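Local coordinates for protein pullulanase (PDB 2YOC) that probably hydrolyses alpha-1,6-glucosidic linkages in pullulan and related branched alpha-glucans, as an endo-acting glycosyl hydrolase secreted through a type 2 secretion system, at residues Ser635-Arg640 with Tyr669-Gln674; Tyr616-Glu621 with Asp702-Ala707; Cys73-Ala78 with Leu104-Gly109. All blocks are in the same frame, centred on the assembly; numbering follows the deposited sequence.

Contact 1: residues Ser635-Arg640 with Tyr669-Gln674; sequences SAPEHR and YHPKAQ
Pro637 sits over one face of the His670 imidazole, where two loops at the rim of the (beta/alpha)8 barrel meet: residues 635-640 end the long connection after the third barrel strand, just before helix 640-655, and residues 669-674 lead from the fourth into helix 672-683. The contact is CH-pi, with Pro637 CG 4.1 Å from the centroid of the His670 ring, displaced toward the rim over the CG-ND1 bond. The remaining apolar packing joins the two prolines and a glutamate. Pro637 CG lies 3.8 Å from Pro671 CD, and the adjacent ring carbon, Pro671 CG, touches Glu638 CB at 3.9 Å. Pro637 is the second residue of a type I turn from Ala636 to His639, closed by the bond from His639 N to Ala636 O, and Ile646 of helix 640-655 also packs on it.

The polar evidence lies within 669-674. His670 ND1 donates to Gln674 OE1 at 2.7 Å with an N-H...O angle of 167°, and the acceptor lies in the imidazole plane, which fixes the turn of the ring offered to the proline. Gln674 reaches it because its CG is anti to the backbone N (chi1 -165°) and the chain then bends at chi2. The Glu638 carboxylate turns instead to a salt bridge with Arg618. The same amide oxygen, Gln674 OE1, also lies against Pro637 CB at 3.4 Å.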
loop_
_atom_site.group_PDB
_atom_site.type_symbol
_atom_site.label_atom_id
_atom_site.label_comp_id
_atom_site.label_asym_id
_atom_site.label_seq_id
_atom_site.Cartn_x
_atom_site.Cartn_y
_atom_site.Cartn_z
ATOM N N SER B 635 -20.281 27.452 -22.178
ATOM C CA SER B 635 -20.517 28.727 -21.536
ATOM C C SER B 635 -19.355 29.022 -20.596
ATOM O O SER B 635 -18.555 28.123 -20.303
ATOM C CB SER B 635 -21.820 28.667 -20.763
ATOM O OG SER B 635 -21.678 27.850 -19.616
ATOM N N ALA B 636 -19.276 30.263 -20.099
ATOM C CA ALA B 636 -18.210 30.698 -19.211
ATOM C C ALA B 636 -18.736 31.168 -17.878
ATOM O O ALA B 636 -18.735 32.379 -17.624
ATOM C CB ALA B 636 -17.378 31.794 -19.863
ATOM N N PRO B 637 -19.117 30.245 -16.963
ATOM C CA PRO B 637 -19.551 30.689 -15.624
ATOM C C PRO B 637 -18.462 31.431 -14.834
ATOM O O PRO B 637 -18.775 32.056 -13.812
ATOM C CB PRO B 637 -19.978 29.390 -14.936
ATOM C CG PRO B 637 -19.282 28.302 -15.671
ATOM C CD PRO B 637 -19.134 28.770 -17.081
ATOM N N GLU B 638 -17.194 31.389 -15.307
ATOM C CA GLU B 638 -16.073 32.086 -14.661
ATOM C C GLU B 638 -16.136 33.619 -14.863
ATOM O O GLU B 638 -15.503 34.372 -14.117
ATOM C CB GLU B 638 -14.714 31.513 -15.133
ATOM C CG GLU B 638 -14.483 31.554 -16.634
ATOM C CD GLU B 638 -14.809 30.283 -17.379
ATOM O OE1 GLU B 638 -15.899 29.715 -17.142
ATOM O OE2 GLU B 638 -13.958 29.834 -18.182
ATOM N N HIS B 639 -16.875 34.070 -15.899
ATOM C CA HIS B 639 -17.033 35.492 -16.185
ATOM C C HIS B 639 -18.186 36.059 -15.369
ATOM O O HIS B 639 -19.268 35.456 -15.281
ATOM C CB HIS B 639 -17.191 35.749 -17.679
ATOM C CG HIS B 639 -16.049 35.227 -18.507
ATOM N ND1 HIS B 639 -16.159 35.108 -19.883
ATOM C CD2 HIS B 639 -14.820 34.801 -18.127
ATOM C CE1 HIS B 639 -14.997 34.632 -20.292
ATOM N NE2 HIS B 639 -14.164 34.428 -19.270
ATOM N N ARG B 640 -17.917 37.213 -14.738
ATOM C CA ARG B 640 -18.789 37.931 -13.827
ATOM C C ARG B 640 -20.275 38.071 -14.220
ATOM O O ARG B 640 -21.144 37.781 -13.392
ATOM C CB ARG B 640 -18.150 39.267 -13.476
ATOM C CG ARG B 640 -16.920 39.126 -12.603
ATOM C CD ARG B 640 -16.163 40.423 -12.392
ATOM N NE ARG B 640 -16.831 41.343 -11.467
ATOM C CZ ARG B 640 -16.231 42.383 -10.883
ATOM N NH1 ARG B 640 -14.945 42.635 -11.112
ATOM N NH2 ARG B 640 -16.908 43.177 -10.062
ATOM N N TYR B 669 -17.603 21.937 -14.880
ATOM C CA TYR B 669 -17.276 23.004 -15.819
ATOM C C TYR B 669 -17.462 24.358 -15.179
ATOM O O TYR B 669 -16.999 25.356 -15.721
ATOM C CB TYR B 669 -18.084 22.855 -17.108
ATOM C CG TYR B 669 -17.558 21.713 -17.947
ATOM C CD1 TYR B 669 -18.010 20.413 -17.750
ATOM C CD2 TYR B 669 -16.577 21.923 -18.912
ATOM C CE1 TYR B 669 -17.490 19.349 -18.483
ATOM C CE2 TYR B 669 -16.070 20.871 -19.668
ATOM C CZ TYR B 669 -16.501 19.579 -19.425
ATOM O OH TYR B 669 -16.003 18.531 -20.164
ATOM N N HIS B 670 -18.106 24.396 -14.008
ATOM C CA HIS B 670 -18.293 25.623 -13.255
ATOM C C HIS B 670 -17.190 25.759 -12.192
ATOM O O HIS B 670 -16.815 24.760 -11.550
ATOM C CB HIS B 670 -19.633 25.607 -12.487
ATOM C CG HIS B 670 -20.872 25.586 -13.324
ATOM N ND1 HIS B 670 -21.784 26.619 -13.267
ATOM C CD2 HIS B 670 -21.353 24.624 -14.151
ATOM C CE1 HIS B 670 -22.762 26.277 -14.093
ATOM N NE2 HIS B 670 -22.538 25.092 -14.658
ATOM N N PRO B 671 -16.755 27.007 -11.922
ATOM C CA PRO B 671 -15.829 27.245 -10.792
ATOM C C PRO B 671 -16.534 27.030 -9.449
ATOM O O PRO B 671 -17.603 27.597 -9.219
ATOM C CB PRO B 671 -15.473 28.741 -10.924
ATOM C CG PRO B 671 -15.938 29.116 -12.297
ATOM C CD PRO B 671 -17.109 28.264 -12.593
ATOM N N LYS B 672 -15.939 26.245 -8.554
ATOM C CA LYS B 672 -16.453 26.022 -7.209
ATOM C C LYS B 672 -16.898 27.356 -6.583
ATOM O O LYS B 672 -17.965 27.393 -5.956
ATOM C CB LYS B 672 -15.360 25.360 -6.349
ATOM C CG LYS B 672 -15.466 25.527 -4.827
ATOM C CD LYS B 672 -14.473 24.604 -4.077
ATOM C CE LYS B 672 -14.401 24.917 -2.599
ATOM N NZ LYS B 672 -13.127 24.432 -2.025
ATOM N N ALA B 673 -16.128 28.453 -6.788
ATOM C CA ALA B 673 -16.461 29.753 -6.200
ATOM C C ALA B 673 -17.809 30.342 -6.649
ATOM O O ALA B 673 -18.524 30.976 -5.853
ATOM C CB ALA B 673 -15.340 30.745 -6.402
ATOM N N GLN B 674 -18.166 30.075 -7.905
ATOM C CA GLN B 674 -19.402 30.498 -8.548
ATOM C C GLN B 674 -20.553 29.697 -7.903
ATOM O O GLN B 674 -21.477 30.301 -7.331
ATOM C CB GLN B 674 -19.268 30.205 -10.057
ATOM C CG GLN B 674 -20.254 30.863 -10.935
ATOM C CD GLN B 674 -21.386 29.938 -11.198
ATOM O OE1 GLN B 674 -21.217 28.898 -11.854
ATOM N NE2 GLN B 674 -22.569 30.316 -10.712
#

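Contact 2: residues Tyr616-Glu621 with Asp702-Ala707; sequences YQRLNE and DRFEIA
Arg618 lays its aliphatic arm across the flat head of Arg703, joining two long excursions of the (beta/alpha)8 barrel: 616-621 belongs to the connection after the third barrel strand, 702-707 to the one between the fifth and sixth. The nearest backbones, at Arg618 and Arg703, have their CA atoms 10.5 Å apart, so side chains bridge the gap. Arg618 CD stands over the centre of the Arg703 guanidinium, 3.7 Å from its CZ, with CG alongside. The two guanidinium planes are 55° apart, and Arg618 NE is 4.3 Å from Arg703 NH1; this geometry is that of a methylene on a face, not of stacked guanidinium groups.

Each charged end has a different neighbour. Arg618 NH2 comes to the edge of the Phe704 ring, 3.5 Å from CZ and near the ring plane, which excludes a cation-pi contact over the face. Arg703 NH2 reaches Leu619 O at 3.2 Å, a weak hydrogen bond with an N-H...O angle of 135°. Glu621 OE1 stands 4.0 Å from the same Arg703 NH2, beyond a salt bridge. Beside it Glu621 OE2 and Asp702 OD2 are 3.7 Å apart, like charges whose repulsion would probably be eased by the calcium ion about 3 Å from the Asp702 side chain.

Outside the pair, Glu638 and Tyr669 hold the end of Arg618. Its CG is anti to the backbone N (chi1 -169°), sending the arm toward 702-707, and the bend at chi3 turns the guanidinium toward both: NE keeps to its anchor, the Glu638 carboxylate, while NH2 donates to Tyr669 O.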
loop_
_atom_site.group_PDB
_atom_site.type_symbol
_atom_site.label_atom_id
_atom_site.label_comp_id
_atom_site.label_asym_id
_atom_site.label_seq_id
_atom_site.Cartn_x
_atom_site.Cartn_y
_atom_site.Cartn_z
ATOM N N TYR B 616 -19.799 35.454 -23.136
ATOM C CA TYR B 616 -20.491 34.392 -22.420
ATOM C C TYR B 616 -19.958 32.983 -22.684
ATOM O O TYR B 616 -20.109 32.098 -21.840
ATOM C CB TYR B 616 -22.017 34.483 -22.629
ATOM C CG TYR B 616 -22.668 35.770 -22.166
ATOM C CD1 TYR B 616 -23.004 35.963 -20.834
ATOM C CD2 TYR B 616 -23.067 36.734 -23.080
ATOM C CE1 TYR B 616 -23.655 37.120 -20.411
ATOM C CE2 TYR B 616 -23.754 37.872 -22.676
ATOM C CZ TYR B 616 -24.033 38.072 -21.335
ATOM O OH TYR B 616 -24.721 39.198 -20.942
ATOM N N GLN B 617 -19.323 32.775 -23.833
ATOM C CA GLN B 617 -18.795 31.476 -24.217
ATOM C C GLN B 617 -17.332 31.317 -23.831
ATOM O O GLN B 617 -16.579 32.305 -23.858
ATOM C CB GLN B 617 -18.937 31.301 -25.737
ATOM C CG GLN B 617 -20.319 31.664 -26.320
ATOM C CD GLN B 617 -21.431 30.703 -25.941
ATOM O OE1 GLN B 617 -21.200 29.605 -25.413
ATOM N NE2 GLN B 617 -22.673 31.076 -26.235
ATOM N N ARG B 618 -16.919 30.063 -23.511
ATOM C CA ARG B 618 -15.519 29.718 -23.245
ATOM C C ARG B 618 -14.840 29.441 -24.611
ATOM O O ARG B 618 -15.256 28.541 -25.351
ATOM C CB ARG B 618 -15.387 28.517 -22.290
ATOM C CG ARG B 618 -13.936 28.318 -21.805
ATOM C CD ARG B 618 -13.731 27.214 -20.777
ATOM N NE ARG B 618 -14.470 27.482 -19.550
ATOM C CZ ARG B 618 -15.395 26.670 -19.045
ATOM N NH1 ARG B 618 -15.667 25.513 -19.636
ATOM N NH2 ARG B 618 -16.037 26.998 -17.929
ATOM N N LEU B 619 -13.823 30.249 -24.945
ATOM C CA LEU B 619 -13.079 30.184 -26.204
ATOM C C LEU B 619 -11.678 29.605 -26.055
ATOM O O LEU B 619 -10.997 29.817 -25.039
ATOM C CB LEU B 619 -12.937 31.584 -26.814
ATOM C CG LEU B 619 -14.145 32.494 -26.849
ATOM C CD1 LEU B 619 -13.747 33.808 -27.399
ATOM C CD2 LEU B 619 -15.266 31.909 -27.680
ATOM N N ASN B 620 -11.222 28.924 -27.118
ATOM C CA ASN B 620 -9.876 28.365 -27.190
ATOM C C ASN B 620 -8.860 29.532 -27.169
ATOM O O ASN B 620 -9.001 30.488 -27.936
ATOM C CB ASN B 620 -9.745 27.554 -28.464
ATOM C CG ASN B 620 -8.373 27.018 -28.684
ATOM O OD1 ASN B 620 -7.498 27.698 -29.214
ATOM N ND2 ASN B 620 -8.154 25.791 -28.259
ATOM N N GLU B 621 -7.856 29.435 -26.280
ATOM C CA GLU B 621 -6.780 30.402 -25.999
ATOM C C GLU B 621 -6.004 30.947 -27.222
ATOM O O GLU B 621 -5.398 32.020 -27.120
ATOM C CB GLU B 621 -5.767 29.795 -24.993
ATOM C CG GLU B 621 -6.328 29.341 -23.645
ATOM C CD GLU B 621 -6.488 27.842 -23.420
ATOM O OE1 GLU B 621 -6.932 27.130 -24.353
ATOM O OE2 GLU B 621 -6.206 27.387 -22.286
ATOM N N ASP B 702 -6.872 24.256 -15.142
ATOM C CA ASP B 702 -5.864 25.190 -15.648
ATOM C C ASP B 702 -6.393 26.605 -15.529
ATOM O O ASP B 702 -5.595 27.541 -15.353
ATOM C CB ASP B 702 -5.469 24.896 -17.122
ATOM C CG ASP B 702 -6.605 24.734 -18.130
ATOM O OD1 ASP B 702 -7.560 23.955 -17.842
ATOM O OD2 ASP B 702 -6.484 25.286 -19.259
ATOM N N ARG B 703 -7.746 26.747 -15.603
ATOM C CA ARG B 703 -8.479 28.019 -15.590
ATOM C C ARG B 703 -8.996 28.497 -14.241
ATOM O O ARG B 703 -9.024 29.717 -14.013
ATOM C CB ARG B 703 -9.620 28.002 -16.613
ATOM C CG ARG B 703 -9.127 27.871 -18.032
ATOM C CD ARG B 703 -10.187 27.214 -18.857
ATOM N NE ARG B 703 -9.974 27.380 -20.297
ATOM C CZ ARG B 703 -10.292 28.477 -20.977
ATOM N NH1 ARG B 703 -10.770 29.540 -20.350
ATOM N NH2 ARG B 703 -10.124 28.520 -22.290
ATOM N N PHE B 704 -9.415 27.554 -13.366
ATOM C CA PHE B 704 -9.995 27.829 -12.044
ATOM C C PHE B 704 -10.208 26.509 -11.248
ATOM O O PHE B 704 -10.291 25.418 -11.855
ATOM C CB PHE B 704 -11.380 28.497 -12.208
ATOM C CG PHE B 704 -12.343 27.831 -13.187
ATOM C CD1 PHE B 704 -13.022 26.659 -12.844
ATOM C CD2 PHE B 704 -12.584 28.384 -14.435
ATOM C CE1 PHE B 704 -13.913 26.056 -13.731
ATOM C CE2 PHE B 704 -13.460 27.764 -15.331
ATOM C CZ PHE B 704 -14.118 26.605 -14.970
ATOM N N GLU B 705 -10.408 26.640 -9.893
ATOM C CA GLU B 705 -10.739 25.519 -9.007
ATOM C C GLU B 705 -12.162 25.086 -9.366
ATOM O O GLU B 705 -13.130 25.840 -9.154
ATOM C CB GLU B 705 -10.628 25.921 -7.542
ATOM C CG GLU B 705 -10.800 24.737 -6.611
ATOM C CD GLU B 705 -10.815 25.054 -5.134
ATOM O OE1 GLU B 705 -11.367 26.111 -4.741
ATOM O OE2 GLU B 705 -10.313 24.207 -4.363
ATOM N N ILE B 706 -12.252 23.923 -10.024
ATOM C CA ILE B 706 -13.503 23.366 -10.543
ATOM C C ILE B 706 -14.443 22.876 -9.441
ATOM O O ILE B 706 -13.971 22.516 -8.377
ATOM C CB ILE B 706 -13.223 22.300 -11.639
ATOM C CG1 ILE B 706 -12.635 20.980 -11.085
ATOM C CG2 ILE B 706 -12.345 22.880 -12.750
ATOM C CD1 ILE B 706 -12.730 19.758 -12.078
ATOM N N ALA B 707 -15.763 22.893 -9.683
ATOM C CA ALA B 707 -16.772 22.410 -8.727
ATOM C C ALA B 707 -16.854 20.883 -8.869
ATOM O O ALA B 707 -17.785 20.364 -9.524
ATOM C CB ALA B 707 -18.132 23.042 -9.017
#

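Contact 3: residues Cys73-Ala78 with Leu104-Gly109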
loop_
_atom_site.group_PDB
_atom_site.type_symbol
_atom_site.label_atom_id
_atom_site.label_comp_id
_atom_site.label_asym_id
_atom_site.label_seq_id
_atom_site.Cartn_x
_atom_site.Cartn_y
_atom_site.Cartn_z
ATOM N N CYS B 73 -16.800 12.786 -52.762
ATOM C CA CYS B 73 -15.979 13.409 -53.815
ATOM C C CYS B 73 -15.266 12.377 -54.711
ATOM O O CYS B 73 -14.145 11.945 -54.416
ATOM C CB CYS B 73 -15.000 14.422 -53.217
ATOM S SG CYS B 73 -15.778 15.857 -52.410
ATOM N N ASP B 74 -15.929 12.011 -55.825
ATOM C CA ASP B 74 -15.482 10.988 -56.781
ATOM C C ASP B 74 -15.036 11.466 -58.192
ATOM O O ASP B 74 -14.717 10.626 -59.047
ATOM C CB ASP B 74 -16.540 9.860 -56.881
ATOM C CG ASP B 74 -18.004 10.295 -57.028
ATOM O OD1 ASP B 74 -18.258 11.516 -57.186
ATOM O OD2 ASP B 74 -18.895 9.416 -56.979
ATOM N N ALA B 75 -14.967 12.797 -58.423
ATOM C CA ALA B 75 -14.599 13.386 -59.723
ATOM C C ALA B 75 -13.132 13.187 -60.193
ATOM O O ALA B 75 -12.817 13.527 -61.336
ATOM C CB ALA B 75 -15.000 14.857 -59.765
ATOM N N LEU B 76 -12.256 12.611 -59.339
ATOM C CA LEU B 76 -10.839 12.344 -59.645
ATOM C C LEU B 76 -10.656 11.318 -60.771
ATOM O O LEU B 76 -11.505 10.440 -60.963
ATOM C CB LEU B 76 -10.085 11.848 -58.396
ATOM C CG LEU B 76 -9.870 12.834 -57.260
ATOM C CD1 LEU B 76 -10.890 12.629 -56.141
ATOM C CD2 LEU B 76 -8.497 12.705 -56.711
ATOM N N SER B 77 -9.538 11.421 -61.501
ATOM C CA SER B 77 -9.198 10.481 -62.553
ATOM C C SER B 77 -7.895 9.805 -62.154
ATOM O O SER B 77 -6.863 10.473 -62.035
ATOM C CB SER B 77 -9.081 11.190 -63.895
ATOM O OG SER B 77 -8.467 10.382 -64.885
ATOM N N ALA B 78 -7.968 8.484 -61.894
ATOM C CA ALA B 78 -6.858 7.616 -61.473
ATOM C C ALA B 78 -6.083 8.098 -60.211
ATOM O O ALA B 78 -4.917 8.505 -60.313
ATOM C CB ALA B 78 -5.915 7.339 -62.639
ATOM N N LEU B 104 -9.089 15.162 -64.142
ATOM C CA LEU B 104 -10.459 14.871 -63.741
ATOM C C LEU B 104 -11.196 13.877 -64.622
ATOM O O LEU B 104 -10.808 13.629 -65.765
ATOM C CB LEU B 104 -11.261 16.164 -63.635
ATOM C CG LEU B 104 -11.258 16.799 -62.274
ATOM C CD1 LEU B 104 -10.908 18.221 -62.358
ATOM C CD2 LEU B 104 -12.544 16.704 -61.638
ATOM N N ASN B 105 -12.254 13.291 -64.056
ATOM C CA ASN B 105 -13.177 12.357 -64.690
ATOM C C ASN B 105 -14.367 13.203 -65.209
ATOM O O ASN B 105 -14.708 13.142 -66.394
ATOM C CB ASN B 105 -13.554 11.252 -63.663
ATOM C CG ASN B 105 -14.972 10.696 -63.591
ATOM O OD1 ASN B 105 -15.940 11.193 -64.184
ATOM N ND2 ASN B 105 -15.128 9.660 -62.781
ATOM N N LYS B 106 -14.945 14.029 -64.317
ATOM C CA LYS B 106 -16.063 14.936 -64.596
ATOM C C LYS B 106 -15.782 16.366 -64.082
ATOM O O LYS B 106 -15.240 16.531 -62.982
ATOM C CB LYS B 106 -17.403 14.387 -64.034
ATOM C CG LYS B 106 -17.423 14.091 -62.533
ATOM C CD LYS B 106 -18.803 13.697 -62.033
ATOM C CE LYS B 106 -18.854 13.504 -60.531
ATOM N NZ LYS B 106 -18.025 12.346 -60.088
ATOM N N GLU B 107 -16.179 17.395 -64.878
ATOM C CA GLU B 107 -16.027 18.820 -64.534
ATOM C C GLU B 107 -16.997 19.265 -63.409
ATOM O O GLU B 107 -16.870 20.383 -62.895
ATOM C CB GLU B 107 -16.176 19.711 -65.784
ATOM C CG GLU B 107 -14.957 19.749 -66.697
ATOM C CD GLU B 107 -14.932 20.897 -67.690
ATOM O OE1 GLU B 107 -15.995 21.205 -68.276
ATOM O OE2 GLU B 107 -13.850 21.500 -67.877
ATOM N N SER B 108 -17.961 18.381 -63.043
ATOM C CA SER B 108 -18.959 18.556 -61.983
ATOM C C SER B 108 -18.525 17.798 -60.698
ATOM O O SER B 108 -17.596 16.991 -60.739
ATOM C CB SER B 108 -20.318 18.060 -62.470
ATOM O OG SER B 108 -21.273 18.027 -61.423
ATOM N N GLY B 109 -19.179 18.089 -59.576
ATOM C CA GLY B 109 -18.895 17.438 -58.303
ATOM C C GLY B 109 -17.776 18.061 -57.496
ATOM O O GLY B 109 -17.689 19.289 -57.398
#
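Ala75 is buried between the side chains of Leu104 and Lys106, and its methyl marks the tightly packed half of this contact. Ala75 CB lies 3.6 Å from Leu104 CD2, 3.8 Å from Lys106 CG and 3.5 Å from Ser108 O, contacts that enclose it along the inner side of the 104-109 turn. Phe131 and Ile111 pack on both Ala75 and Leu104, continuing the apolar layer into the domain. The backbone beside it is hydrogen-bonded. Asn105 N donates to Ala75 O at 2.8 Å with an N-H...O angle of 167°, and the donor is tilted 21° from the carbonyl plane. Leu76 and Leu104 form a single beta bridge.

The sequence here belongs to the bacterial pullulanase-associated domain, a family grouped with transthyretin-like domains, consistent with a beta-sandwich. Residues 104-109 connect strand 99-103 to strand 110-117, and residues 73-78 lie in the long loop before strand 99-103. The disulfide from Cys73 to Cys110 ties the loop covalently to the start of the latter strand.

The outer side relies on charge and on more open contacts. Lys106 runs extended past Ala75, then bends at chi4 (-66°), bringing NZ to Asp74 OD1 at 3.0 Å in a salt bridge; NZ comes to OD1 from above the carboxylate plane. Asp74 and Lys106 are both partly exposed. Farther along, Asn105 is exposed and meets the neighbouring loop through its CB, 3.3 Å from Ala75 O, with Leu76 O also near, whereas its ND2 stays 3.9 Å from Asp74 O. Ser77 adds a van der Waals touch, its CB lying 3.5 Å from Leu104 C.

From the N terminus, contact 3 comes first: it closes a loop around strand 99-103 within the pullulanase-associated domain, before either of the others opens. Contact 2 opens later in the barrel, at 616-621, and closes with 702-707 across 80 intervening residues. Contact 1, from 635-640 to 669-674, opens and closes within that span, so the two are nested without crossing. Their centres are 7 Å apart, and they touch through the Glu638-Arg618 salt bridge, the Ala636-Tyr616 backbone pair and the packing of Tyr669 and Pro671 on Phe704; together they tie the connections after the third, fourth and fifth barrel strands. Contact 3 stands apart, its centre about 50 and 45 Å from those of contacts 1 and 2.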